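Long-range contacts in Lmo2445 protein (Listeria monocytogenes EGD-e, PDB 5HZL), which is of unknown function but is a secreted, calcium-binding internalin-like protein built on leucine-rich repeats, a scaffold that probably serves in binding other molecules: residues A[22-27]-A[73-78]; A[94-99]-A[119-124]; A[58-63]-A[82-87]. All coordinates share one frame; numbering follows the deposited sequence.

Contact 1 (A[22-27]-A[73-78]); sequences EAFPVE and NNEVFT. With CA (calcium ion), chain B.
Glu75 and Phe24 meet where the end of the short helix 20-23 rests on residues 73-78. Beyond its CB, which lies beside Phe24 CZ, the Glu75 chain keeps CG anti to the carbonyl carbon and places it 3.4 Å from Phe24 CZ. A bend at the next bond (chi2 -60°) then folds the chain over, carrying the carboxylate to the methyl of Ala23, with Glu75 OE2 3.7 Å from Ala23 CB. Only the aliphatic part of the glutamate thus touches the ring, and the plane of the carboxylate stands steeply to that of the phenyl group (81°). The same tip of Phe24 reaches a second aromatic side chain, CZ of Phe24 lying 3.5 Å from CZ of Phe77. These two rings arrive from opposite directions with their planes tilted 24° to each other, yet they are slid so far apart, centroid to centroid 5.6 Å, that they hardly overlap. Ala23 CB sits above one face of Phe24, toward its rim. The polar link is a hydrogen bond from Asn74 ND2 to Ala23 O (2.8 Å), made nearly in the amide plane of the asparagine; it gives a partner to a carbonyl at the helix end, just before Pro25 centres an inverse gamma turn. Val14, Leu16 and Leu51 also touch the Glu75 or Phe77 side chains. Past the turn, Glu27 OE2 binds a calcium ion at 2.6 Å, together with Glu31. The contact joins the calcium-binding N-terminal cap, by family a member of the EF-hand clan, to the first leucine-rich repeats, as in internalins.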
ATOM      1  N   GLU A  22      -7.062  32.797   0.639  1.00 45.59           N
ATOM      2  CA  GLU A  22      -7.454  32.781   2.057  1.00 49.39           C
ATOM      3  C   GLU A  22      -8.080  31.434   2.386  1.00 47.67           C
ATOM      4  O   GLU A  22      -7.878  30.902   3.468  1.00 48.25           O
ATOM      5  CB  GLU A  22      -8.393  33.917   2.437  1.00 54.06           C
ATOM      6  CG  GLU A  22      -7.753  35.303   2.385  1.00 57.57           C
ATOM      7  CD  GLU A  22      -8.618  36.385   3.037  1.00 62.08           C
ATOM      8  OE1 GLU A  22      -9.764  36.080   3.478  1.00 62.65           O
ATOM      9  OE2 GLU A  22      -8.140  37.542   3.115  1.00 64.21           O
ATOM     10  N   ALA A  23      -8.830  30.883   1.440  1.00 45.69           N
ATOM     11  CA  ALA A  23      -9.467  29.582   1.646  1.00 45.88           C
ATOM     12  C   ALA A  23      -8.439  28.444   1.662  1.00 43.91           C
ATOM     13  O   ALA A  23      -8.505  27.543   2.502  1.00 44.40           O
ATOM     14  CB  ALA A  23     -10.519  29.322   0.566  1.00 44.78           C
ATOM     15  N   PHE A  24      -7.489  28.500   0.732  1.00 40.96           N
ATOM     16  CA  PHE A  24      -6.477  27.457   0.613  1.00 38.91           C
ATOM     17  C   PHE A  24      -5.105  28.122   0.520  1.00 37.52           C
ATOM     18  O   PHE A  24      -4.641  28.394  -0.570  1.00 36.78           O
ATOM     19  CB  PHE A  24      -6.777  26.614  -0.629  1.00 37.23           C
ATOM     20  CG  PHE A  24      -8.225  26.188  -0.745  1.00 37.35           C
ATOM     21  CD1 PHE A  24      -8.735  25.161   0.038  1.00 38.39           C
ATOM     22  CD2 PHE A  24      -9.075  26.812  -1.654  1.00 37.19           C
ATOM     23  CE1 PHE A  24     -10.061  24.769  -0.071  1.00 39.17           C
ATOM     24  CE2 PHE A  24     -10.407  26.417  -1.779  1.00 38.40           C
ATOM     25  CZ  PHE A  24     -10.898  25.391  -0.985  1.00 39.24           C
ATOM     26  N   PRO A  25      -4.455  28.393   1.671  1.00 38.29           N
ATOM     27  CA  PRO A  25      -3.167  29.084   1.678  1.00 38.72           C
ATOM     28  C   PRO A  25      -1.889  28.275   1.378  1.00 38.51           C
ATOM     29  O   PRO A  25      -0.938  28.293   2.155  1.00 41.94           O
ATOM     30  CB  PRO A  25      -3.141  29.752   3.070  1.00 41.15           C
ATOM     31  CG  PRO A  25      -3.990  28.904   3.910  1.00 41.96           C
ATOM     32  CD  PRO A  25      -5.019  28.279   3.027  1.00 40.21           C
ATOM     33  N   VAL A  26      -1.880  27.598   0.239  1.00 35.98           N
ATOM     34  CA  VAL A  26      -0.749  26.832  -0.245  1.00 35.84           C
ATOM     35  C   VAL A  26      -0.726  27.219  -1.716  1.00 35.03           C
ATOM     36  O   VAL A  26      -1.675  26.893  -2.447  1.00 33.97           O
ATOM     37  CB  VAL A  26      -0.947  25.313  -0.081  1.00 36.11           C
ATOM     38  CG1 VAL A  26       0.176  24.544  -0.760  1.00 36.83           C
ATOM     39  CG2 VAL A  26      -1.041  24.933   1.387  1.00 37.53           C
ATOM     40  N   GLU A  27       0.333  27.922  -2.135  1.00 35.90           N
ATOM     41  CA  GLU A  27       0.485  28.404  -3.527  1.00 35.87           C
ATOM     42  C   GLU A  27      -0.040  27.439  -4.611  1.00 35.94           C
ATOM     43  O   GLU A  27      -1.001  27.758  -5.333  1.00 33.74           O
ATOM     44  CB  GLU A  27       1.955  28.769  -3.816  1.00 37.10           C
ATOM     45  CG  GLU A  27       2.210  29.300  -5.227  1.00 37.33           C
ATOM     46  CD  GLU A  27       3.674  29.626  -5.505  1.00 40.34           C
ATOM     47  OE1 GLU A  27       4.523  29.600  -4.576  1.00 40.30           O
ATOM     48  OE2 GLU A  27       3.968  29.916  -6.684  1.00 42.54           O
ATOM     49  N   ASN A  73      -9.517  20.639   3.582  1.00 46.33           N
ATOM     50  CA  ASN A  73     -10.548  20.582   4.623  1.00 47.70           C
ATOM     51  C   ASN A  73     -11.088  21.949   5.079  1.00 48.19           C
ATOM     52  O   ASN A  73     -12.022  22.004   5.882  1.00 51.33           O
ATOM     53  CB  ASN A  73     -10.069  19.753   5.809  1.00 49.72           C
ATOM     54  CG  ASN A  73     -10.004  18.280   5.483  1.00 49.59           C
ATOM     55  OD1 ASN A  73     -10.892  17.756   4.816  1.00 51.28           O
ATOM     56  ND2 ASN A  73      -8.981  17.593   5.976  1.00 49.62           N
ATOM     57  N   ASN A  74     -10.505  23.037   4.574  1.00 46.19           N
ATOM     58  CA  ASN A  74     -11.006  24.379   4.878  1.00 46.84           C
ATOM     59  C   ASN A  74     -12.325  24.635   4.189  1.00 45.85           C
ATOM     60  O   ASN A  74     -12.951  25.629   4.468  1.00 46.97           O
ATOM     61  CB  ASN A  74     -10.027  25.485   4.473  1.00 46.44           C
ATOM     62  CG  ASN A  74      -8.784  25.524   5.345  1.00 47.89           C
ATOM     63  OD1 ASN A  74      -8.642  24.757   6.301  1.00 50.22           O
ATOM     64  ND2 ASN A  74      -7.870  26.430   5.017  1.00 47.25           N
ATOM     65  N   GLU A  75     -12.728  23.764   3.271  1.00 44.49           N
ATOM     66  CA  GLU A  75     -14.000  23.918   2.580  1.00 45.47           C
ATOM     67  C   GLU A  75     -14.605  22.550   2.281  1.00 45.75           C
ATOM     68  O   GLU A  75     -14.051  21.516   2.642  1.00 47.30           O
ATOM     69  CB  GLU A  75     -13.820  24.706   1.272  1.00 44.28           C
ATOM     70  CG  GLU A  75     -13.184  26.087   1.404  1.00 44.04           C
ATOM     71  CD  GLU A  75     -13.961  27.053   2.286  1.00 46.31           C
ATOM     72  OE1 GLU A  75     -15.158  26.823   2.607  1.00 47.34           O
ATOM     73  OE2 GLU A  75     -13.350  28.068   2.655  1.00 46.78           O
ATOM     74  N   VAL A  76     -15.755  22.569   1.626  1.00 46.11           N
ATOM     75  CA  VAL A  76     -16.471  21.369   1.241  1.00 46.01           C
ATOM     76  C   VAL A  76     -16.749  21.434  -0.263  1.00 45.56           C
ATOM     77  O   VAL A  76     -17.454  22.339  -0.720  1.00 46.14           O
ATOM     78  CB  VAL A  76     -17.819  21.264   2.000  1.00 47.49           C
ATOM     79  CG1 VAL A  76     -18.629  20.068   1.507  1.00 47.65           C
ATOM     80  CG2 VAL A  76     -17.585  21.187   3.503  1.00 48.20           C
ATOM     81  N   PHE A  77     -16.189  20.486  -1.019  1.00 44.81           N
ATOM     82  CA  PHE A  77     -16.401  20.394  -2.461  1.00 44.21           C
ATOM     83  C   PHE A  77     -17.521  19.372  -2.556  1.00 46.49           C
ATOM     84  O   PHE A  77     -17.278  18.213  -2.842  1.00 46.92           O
ATOM     85  CB  PHE A  77     -15.140  19.901  -3.151  1.00 42.43           C
ATOM     86  CG  PHE A  77     -13.941  20.788  -2.961  1.00 41.84           C
ATOM     87  CD1 PHE A  77     -13.162  20.692  -1.810  1.00 42.12           C
ATOM     88  CD2 PHE A  77     -13.557  21.694  -3.958  1.00 42.04           C
ATOM     89  CE1 PHE A  77     -12.041  21.504  -1.643  1.00 41.90           C
ATOM     90  CE2 PHE A  77     -12.439  22.506  -3.796  1.00 41.13           C
ATOM     91  CZ  PHE A  77     -11.680  22.413  -2.638  1.00 41.15           C
ATOM     92  N   THR A  78     -18.754  19.815  -2.303  1.00 49.76           N
ATOM     93  CA  THR A  78     -19.940  18.927  -2.273  1.00 51.64           C
ATOM     94  C   THR A  78     -20.114  17.938  -3.423  1.00 50.01           C
ATOM     95  O   THR A  78     -20.704  16.903  -3.205  1.00 51.80           O
ATOM     96  CB  THR A  78     -21.286  19.702  -2.202  1.00 54.99           C
ATOM     97  OG1 THR A  78     -21.451  20.441  -3.405  1.00 57.85           O
ATOM     98  CG2 THR A  78     -21.380  20.667  -1.002  1.00 56.59           C
TER
HETATM   99 CA    CA B 401       3.258  29.256  -9.080  1.00 44.92          CA

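Contact 2 (A[94-99]-A[119-124]); sequences PDLSEA and ANYPNL
Ser97 and Asn120 bring the two irregular segments together, their CA atoms 5.7 Å apart; the CA atoms of Asp95 and Ala119 are likewise close, and segment 119-124 then enters a type I turn from Tyr121 to Leu124. The Tyr121 and Ser97 side chains carry most of the contact. With CG beside its own backbone N (chi1 -58°), the tyrosine ring extends toward residues 94-99, and OH accepts a hydrogen bond from Leu96 N at 3.1 Å. That bond is clearly bent, 135° at the hydrogen, but it gives a buried phenol oxygen a backbone partner. Leu96 CB packs against the same oxygen, 3.5 Å from Tyr121 OH. One face of the ring is met by Ser97 CB, which lies over the rim, 4.0 Å from Tyr121 CE1, and also rests against the carbonyl oxygen of Asn120. Ser97 is itself held by Asp95 in an Asx turn: Asp95 OD1 accepts from Ser97 N (3.1 Å) nearly in line with its C-O bond, and from Ser97 OG (2.7 Å) through the syn lone pair. Two donors on one oxygen fix the carboxylate's rotation, and the same Asp95 OD1 also lies 3.7 Å from Ala119 CB. The segments are neighbouring turns of the repeat solenoid, each in the loop leading into a strand of the parallel sheet, 105-107 and 126-128. Backbone bonds carry the stacking further both ways, Ala99 to Phe77 in the loop before strand 82-84 and Tyr121 to Gly143 in the loop before strand 149-151, while Leu103 touches the tyrosine.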
ATOM      1  N   PRO A  94      -3.687  13.132   4.801  1.00 43.16           N
ATOM      2  CA  PRO A  94      -4.715  13.456   5.791  1.00 44.69           C
ATOM      3  C   PRO A  94      -6.090  12.844   5.459  1.00 44.80           C
ATOM      4  O   PRO A  94      -6.312  12.292   4.362  1.00 43.50           O
ATOM      5  CB  PRO A  94      -4.790  14.982   5.714  1.00 44.31           C
ATOM      6  CG  PRO A  94      -4.483  15.274   4.275  1.00 42.58           C
ATOM      7  CD  PRO A  94      -3.451  14.255   3.870  1.00 41.69           C
ATOM      8  N   ASP A  95      -6.986  12.944   6.436  1.00 46.39           N
ATOM      9  CA  ASP A  95      -8.365  12.480   6.328  1.00 46.67           C
ATOM     10  C   ASP A  95      -9.111  13.641   5.652  1.00 45.42           C
ATOM     11  O   ASP A  95      -9.355  14.673   6.285  1.00 46.21           O
ATOM     12  CB  ASP A  95      -8.902  12.171   7.739  1.00 49.09           C
ATOM     13  CG  ASP A  95     -10.377  11.761   7.766  1.00 49.90           C
ATOM     14  OD1 ASP A  95     -11.127  12.063   6.812  1.00 48.42           O
ATOM     15  OD2 ASP A  95     -10.785  11.150   8.785  1.00 51.21           O
ATOM     16  N   LEU A  96      -9.454  13.469   4.375  1.00 44.25           N
ATOM     17  CA  LEU A  96     -10.152  14.496   3.587  1.00 45.42           C
ATOM     18  C   LEU A  96     -11.668  14.272   3.427  1.00 47.24           C
ATOM     19  O   LEU A  96     -12.291  14.904   2.569  1.00 48.44           O
ATOM     20  CB  LEU A  96      -9.499  14.620   2.201  1.00 44.49           C
ATOM     21  CG  LEU A  96      -8.025  15.045   2.144  1.00 44.26           C
ATOM     22  CD1 LEU A  96      -7.483  14.919   0.739  1.00 43.17           C
ATOM     23  CD2 LEU A  96      -7.841  16.468   2.651  1.00 46.07           C
ATOM     24  N   SER A  97     -12.265  13.407   4.251  1.00 48.66           N
ATOM     25  CA  SER A  97     -13.714  13.122   4.178  1.00 49.65           C
ATOM     26  C   SER A  97     -14.609  14.335   4.453  1.00 51.80           C
ATOM     27  O   SER A  97     -15.752  14.376   4.019  1.00 50.50           O
ATOM     28  CB  SER A  97     -14.093  12.011   5.155  1.00 49.78           C
ATOM     29  OG  SER A  97     -13.805  12.380   6.491  1.00 50.11           O
ATOM     30  N   GLU A  98     -14.067  15.302   5.184  1.00 55.73           N
ATOM     31  CA  GLU A  98     -14.772  16.536   5.542  1.00 60.16           C
ATOM     32  C   GLU A  98     -14.940  17.373   4.245  1.00 56.99           C
ATOM     33  O   GLU A  98     -16.011  17.906   3.957  1.00 55.99           O
ATOM     34  CB  GLU A  98     -13.931  17.304   6.595  1.00 65.92           C
ATOM     35  CG  GLU A  98     -14.655  18.345   7.448  1.00 73.17           C
ATOM     36  CD  GLU A  98     -15.601  17.738   8.504  1.00 79.10           C
ATOM     37  OE1 GLU A  98     -15.696  16.484   8.610  1.00 78.41           O
ATOM     38  OE2 GLU A  98     -16.251  18.529   9.247  1.00 83.32           O
ATOM     39  N   ALA A  99     -13.867  17.440   3.466  1.00 54.28           N
ATOM     40  CA  ALA A  99     -13.838  18.192   2.209  1.00 54.10           C
ATOM     41  C   ALA A  99     -14.374  17.464   0.987  1.00 52.64           C
ATOM     42  O   ALA A  99     -14.806  18.105   0.025  1.00 52.21           O
ATOM     43  CB  ALA A  99     -12.409  18.628   1.913  1.00 53.10           C
ATOM     44  N   ALA A 119     -10.834   6.456   6.886  1.00 49.77           N
ATOM     45  CA  ALA A 119     -11.597   7.667   6.665  1.00 50.40           C
ATOM     46  C   ALA A 119     -12.975   7.337   6.147  1.00 51.44           C
ATOM     47  O   ALA A 119     -13.164   6.369   5.408  1.00 52.00           O
ATOM     48  CB  ALA A 119     -10.863   8.541   5.665  1.00 49.79           C
ATOM     49  N   ASN A 120     -13.921   8.182   6.516  1.00 52.27           N
ATOM     50  CA  ASN A 120     -15.305   7.998   6.151  1.00 53.52           C
ATOM     51  C   ASN A 120     -15.665   8.470   4.738  1.00 50.87           C
ATOM     52  O   ASN A 120     -16.025   9.616   4.546  1.00 51.34           O
ATOM     53  CB  ASN A 120     -16.159   8.725   7.207  1.00 57.02           C
ATOM     54  CG  ASN A 120     -17.645   8.501   7.026  1.00 59.73           C
ATOM     55  OD1 ASN A 120     -18.085   7.492   6.457  1.00 62.63           O
ATOM     56  ND2 ASN A 120     -18.429   9.434   7.528  1.00 61.28           N
ATOM     57  N   TYR A 121     -15.563   7.575   3.761  1.00 49.30           N
ATOM     58  CA  TYR A 121     -15.920   7.872   2.363  1.00 48.64           C
ATOM     59  C   TYR A 121     -16.968   6.831   1.927  1.00 48.61           C
ATOM     60  O   TYR A 121     -16.636   5.789   1.372  1.00 47.07           O
ATOM     61  CB  TYR A 121     -14.724   7.840   1.405  1.00 46.55           C
ATOM     62  CG  TYR A 121     -13.569   8.757   1.688  1.00 45.28           C
ATOM     63  CD1 TYR A 121     -13.619  10.102   1.374  1.00 46.39           C
ATOM     64  CD2 TYR A 121     -12.387   8.260   2.207  1.00 45.21           C
ATOM     65  CE1 TYR A 121     -12.528  10.939   1.612  1.00 46.08           C
ATOM     66  CE2 TYR A 121     -11.297   9.080   2.441  1.00 44.90           C
ATOM     67  CZ  TYR A 121     -11.369  10.415   2.142  1.00 45.34           C
ATOM     68  OH  TYR A 121     -10.265  11.193   2.382  1.00 47.80           O
ATOM     69  N   PRO A 122     -18.243   7.113   2.188  1.00 51.46           N
ATOM     70  CA  PRO A 122     -19.326   6.184   1.836  1.00 53.50           C
ATOM     71  C   PRO A 122     -19.394   5.779   0.368  1.00 54.23           C
ATOM     72  O   PRO A 122     -19.623   4.607   0.063  1.00 56.60           O
ATOM     73  CB  PRO A 122     -20.596   6.980   2.180  1.00 54.86           C
ATOM     74  CG  PRO A 122     -20.169   8.003   3.161  1.00 54.44           C
ATOM     75  CD  PRO A 122     -18.757   8.351   2.808  1.00 52.40           C
ATOM     76  N   ASN A 123     -19.186   6.749  -0.517  1.00 53.88           N
ATOM     77  CA  ASN A 123     -19.274   6.549  -1.958  1.00 53.18           C
ATOM     78  C   ASN A 123     -17.996   6.103  -2.646  1.00 51.78           C
ATOM     79  O   ASN A 123     -17.994   5.928  -3.863  1.00 51.53           O
ATOM     80  CB  ASN A 123     -19.741   7.857  -2.590  1.00 53.56           C
ATOM     81  CG  ASN A 123     -21.055   8.348  -2.015  1.00 55.88           C
ATOM     82  OD1 ASN A 123     -21.788   7.604  -1.376  1.00 58.26           O
ATOM     83  ND2 ASN A 123     -21.360   9.606  -2.252  1.00 56.96           N
ATOM     84  N   LEU A 124     -16.921   5.907  -1.889  1.00 50.89           N
ATOM     85  CA  LEU A 124     -15.655   5.502  -2.487  1.00 49.79           C
ATOM     86  C   LEU A 124     -15.816   4.119  -3.135  1.00 50.30           C
ATOM     87  O   LEU A 124     -16.208   3.151  -2.486  1.00 53.01           O
ATOM     88  CB  LEU A 124     -14.506   5.530  -1.463  1.00 48.21           C
ATOM     89  CG  LEU A 124     -13.094   5.431  -2.055  1.00 46.63           C
ATOM     90  CD1 LEU A 124     -12.811   6.608  -2.976  1.00 45.69           C
ATOM     91  CD2 LEU A 124     -12.043   5.379  -0.961  1.00 46.47           C
TER

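Contact 3 (A[58-63]-A[82-87]); sequences PLPSLG and ELAIWS
Pro60 lies over one face of the Trp86 indole: its CB sits 3.6 Å from the centroid of the six-membered ring and just 16° off the ring normal, a CH-pi contact, while Pro60 CG leans toward CE2 and CZ2. At the indole's edge, in the ring plane, is the hydroxyl oxygen of the following Ser87. This pair decorates two successive turns of the leucine-rich-repeat solenoid, whose strands 56-58 and 82-84 run parallel at the start of the seven-stranded sheet. The indole reaches this place because its CG lies between the backbone N and the carbonyl carbon (chi1 49°), which turns a face of the ring to the proline.

The backbones are joined in register, with Pro58 bridging to Ala84. Leu59 N donates to Ala84 O (2.8 Å), and two residues on Ser61 N donates to Trp86 O, also at 2.8 Å; both carbonyls are met almost end on. Pro60, lacking an N-H, makes no such bond between them and contributes its ring carbons instead, CD coming 4.3 Å from the Ala84 methyl. On the inner side Leu59 CB packs against Ile85 CG2, with Ala32 of helix 27-36 touching Leu59, and Ile90 and Leu93 touching Ile85. Asn88 ties the turns together as the asparagine of this motif does, its ND2 bonding to the carbonyls of Leu59 and Ile85 and its OD1 accepting from Leu62 N. Beyond, Ser61 CB lies 3.8 Å from Ser87 CB. Ser61 CA directs its hydrogen at Ser87 O, and a water donates to Ser87 O at 2.7 Å while weakly accepting from Gly63 N.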
ATOM      1  N   PRO A  58      -8.019  18.192  -9.441  1.00 43.27           N
ATOM      2  CA  PRO A  58      -6.789  17.883 -10.154  1.00 42.10           C
ATOM      3  C   PRO A  58      -5.556  18.508  -9.528  1.00 39.65           C
ATOM      4  O   PRO A  58      -5.230  19.655  -9.811  1.00 38.93           O
ATOM      5  CB  PRO A  58      -7.048  18.464 -11.545  1.00 43.26           C
ATOM      6  CG  PRO A  58      -7.908  19.641 -11.284  1.00 43.76           C
ATOM      7  CD  PRO A  58      -8.727  19.329 -10.061  1.00 44.01           C
ATOM      8  N   LEU A  59      -4.869  17.719  -8.707  1.00 38.36           N
ATOM      9  CA  LEU A  59      -3.649  18.132  -8.034  1.00 36.22           C
ATOM     10  C   LEU A  59      -2.461  17.207  -8.307  1.00 36.25           C
ATOM     11  O   LEU A  59      -1.641  16.999  -7.412  1.00 36.48           O
ATOM     12  CB  LEU A  59      -3.907  18.171  -6.538  1.00 35.88           C
ATOM     13  CG  LEU A  59      -4.953  19.161  -6.059  1.00 35.67           C
ATOM     14  CD1 LEU A  59      -5.108  19.021  -4.559  1.00 35.97           C
ATOM     15  CD2 LEU A  59      -4.546  20.576  -6.414  1.00 36.12           C
ATOM     16  N   PRO A  60      -2.347  16.644  -9.536  1.00 36.07           N
ATOM     17  CA  PRO A  60      -1.191  15.772  -9.707  1.00 36.39           C
ATOM     18  C   PRO A  60       0.099  16.503  -9.964  1.00 37.13           C
ATOM     19  O   PRO A  60       0.095  17.598 -10.489  1.00 36.39           O
ATOM     20  CB  PRO A  60      -1.539  14.975 -10.963  1.00 36.38           C
ATOM     21  CG  PRO A  60      -2.356  15.913 -11.745  1.00 36.45           C
ATOM     22  CD  PRO A  60      -3.204  16.629 -10.736  1.00 34.95           C
ATOM     23  N   SER A  61       1.187  15.855  -9.574  1.00 39.82           N
ATOM     24  CA  SER A  61       2.549  16.309  -9.798  1.00 40.95           C
ATOM     25  C   SER A  61       2.801  17.755  -9.459  1.00 39.38           C
ATOM     26  O   SER A  61       3.202  18.519 -10.320  1.00 40.33           O
ATOM     27  CB  SER A  61       2.917  16.002 -11.268  1.00 43.17           C
ATOM     28  OG  SER A  61       4.295  16.192 -11.538  1.00 46.50           O
ATOM     29  N   LEU A  62       2.570  18.113  -8.196  1.00 39.19           N
ATOM     30  CA  LEU A  62       2.784  19.499  -7.684  1.00 38.61           C
ATOM     31  C   LEU A  62       3.674  19.559  -6.430  1.00 38.36           C
ATOM     32  O   LEU A  62       3.706  20.570  -5.737  1.00 38.48           O
ATOM     33  CB  LEU A  62       1.439  20.184  -7.378  1.00 36.93           C
ATOM     34  CG  LEU A  62       0.452  20.370  -8.530  1.00 35.59           C
ATOM     35  CD1 LEU A  62      -0.907  20.820  -8.010  1.00 34.88           C
ATOM     36  CD2 LEU A  62       0.996  21.329  -9.571  1.00 34.76           C
ATOM     37  N   GLY A  63       4.390  18.485  -6.133  1.00 38.05           N
ATOM     38  CA  GLY A  63       5.259  18.487  -4.965  1.00 39.64           C
ATOM     39  C   GLY A  63       4.578  18.623  -3.614  1.00 39.87           C
ATOM     40  O   GLY A  63       5.243  18.936  -2.624  1.00 40.89           O
ATOM     41  N   GLU A  82     -13.855  12.820  -7.754  1.00 47.08           N
ATOM     42  CA  GLU A  82     -12.519  12.309  -8.019  1.00 47.96           C
ATOM     43  C   GLU A  82     -11.417  13.167  -7.419  1.00 45.42           C
ATOM     44  O   GLU A  82     -11.444  14.382  -7.530  1.00 45.32           O
ATOM     45  CB  GLU A  82     -12.311  12.246  -9.533  1.00 52.39           C
ATOM     46  CG  GLU A  82     -10.907  11.858  -9.999  1.00 57.04           C
ATOM     47  CD  GLU A  82     -10.757  11.868 -11.522  1.00 62.82           C
ATOM     48  OE1 GLU A  82      -9.880  12.622 -12.017  1.00 66.43           O
ATOM     49  OE2 GLU A  82     -11.530  11.173 -12.230  1.00 65.40           O
ATOM     50  N   LEU A  83     -10.440  12.514  -6.799  1.00 43.62           N
ATOM     51  CA  LEU A  83      -9.270  13.168  -6.225  1.00 41.41           C
ATOM     52  C   LEU A  83      -8.042  12.655  -6.997  1.00 41.51           C
ATOM     53  O   LEU A  83      -7.737  11.462  -6.938  1.00 44.03           O
ATOM     54  CB  LEU A  83      -9.126  12.819  -4.749  1.00 40.52           C
ATOM     55  CG  LEU A  83      -7.883  13.395  -4.069  1.00 39.37           C
ATOM     56  CD1 LEU A  83      -7.826  14.912  -4.208  1.00 38.44           C
ATOM     57  CD2 LEU A  83      -7.853  12.972  -2.611  1.00 39.95           C
ATOM     58  N   ALA A  84      -7.358  13.545  -7.710  1.00 39.76           N
ATOM     59  CA  ALA A  84      -6.166  13.222  -8.491  1.00 39.25           C
ATOM     60  C   ALA A  84      -4.924  13.810  -7.797  1.00 39.18           C
ATOM     61  O   ALA A  84      -4.679  15.024  -7.889  1.00 40.27           O
ATOM     62  CB  ALA A  84      -6.308  13.795  -9.891  1.00 39.26           C
ATOM     63  N   ILE A  85      -4.154  12.963  -7.109  1.00 37.42           N
ATOM     64  CA  ILE A  85      -2.958  13.404  -6.383  1.00 36.42           C
ATOM     65  C   ILE A  85      -1.695  12.608  -6.705  1.00 35.95           C
ATOM     66  O   ILE A  85      -0.757  12.580  -5.913  1.00 37.53           O
ATOM     67  CB  ILE A  85      -3.195  13.397  -4.847  1.00 37.27           C
ATOM     68  CG1 ILE A  85      -3.657  12.019  -4.377  1.00 38.14           C
ATOM     69  CG2 ILE A  85      -4.221  14.447  -4.451  1.00 37.36           C
ATOM     70  CD1 ILE A  85      -3.867  11.911  -2.886  1.00 38.86           C
ATOM     71  N   TRP A  86      -1.650  12.003  -7.883  1.00 34.34           N
ATOM     72  CA  TRP A  86      -0.485  11.214  -8.291  1.00 33.79           C
ATOM     73  C   TRP A  86       0.764  12.059  -8.564  1.00 33.57           C
ATOM     74  O   TRP A  86       0.650  13.205  -8.945  1.00 33.21           O
ATOM     75  CB  TRP A  86      -0.828  10.307  -9.485  1.00 33.98           C
ATOM     76  CG  TRP A  86      -1.541  10.947 -10.656  1.00 33.21           C
ATOM     77  CD1 TRP A  86      -2.889  11.038 -10.834  1.00 32.40           C
ATOM     78  CD2 TRP A  86      -0.945  11.539 -11.813  1.00 33.32           C
ATOM     79  NE1 TRP A  86      -3.173  11.669 -12.018  1.00 32.71           N
ATOM     80  CE2 TRP A  86      -2.003  11.982 -12.646  1.00 33.29           C
ATOM     81  CE3 TRP A  86       0.373  11.749 -12.225  1.00 34.22           C
ATOM     82  CZ2 TRP A  86      -1.782  12.619 -13.874  1.00 34.04           C
ATOM     83  CZ3 TRP A  86       0.600  12.391 -13.458  1.00 34.94           C
ATOM     84  CH2 TRP A  86      -0.476  12.817 -14.264  1.00 34.48           C
ATOM     85  N   SER A  87       1.937  11.459  -8.356  1.00 34.54           N
ATOM     86  CA  SER A  87       3.262  12.082  -8.538  1.00 35.11           C
ATOM     87  C   SER A  87       3.584  13.235  -7.549  1.00 35.94           C
ATOM     88  O   SER A  87       4.343  14.148  -7.868  1.00 36.17           O
ATOM     89  CB  SER A  87       3.515  12.477 -10.000  1.00 35.58           C
ATOM     90  OG  SER A  87       3.576  11.333 -10.832  1.00 36.28           O
TER
HETATM   91  O   HOH W   1       5.972  16.072  -6.979  1.00 33.08           O

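Overall arrangement
The three contacts cluster at the N-terminal end of the molecule, their centres about 15 to 16 Å from one another. Contact 1 joins the calcium-binding cap to the loop ahead of strand 82-84, and contact 3 couples that strand to edge strand 56-58. Along the chain these two alternate, residues 58-63 falling between 22-27 and 73-78. Contact 2 follows both and stacks the loops leading into strands 105-107 and 126-128. It adjoins contact 1 where Asn73 ND2 probably bonds to Asp95 O, and contact 3 through Leu96 on Leu83. Cap and first repeats therefore form one continuous stack, from which the parallel sheet runs on toward the C-terminal domain.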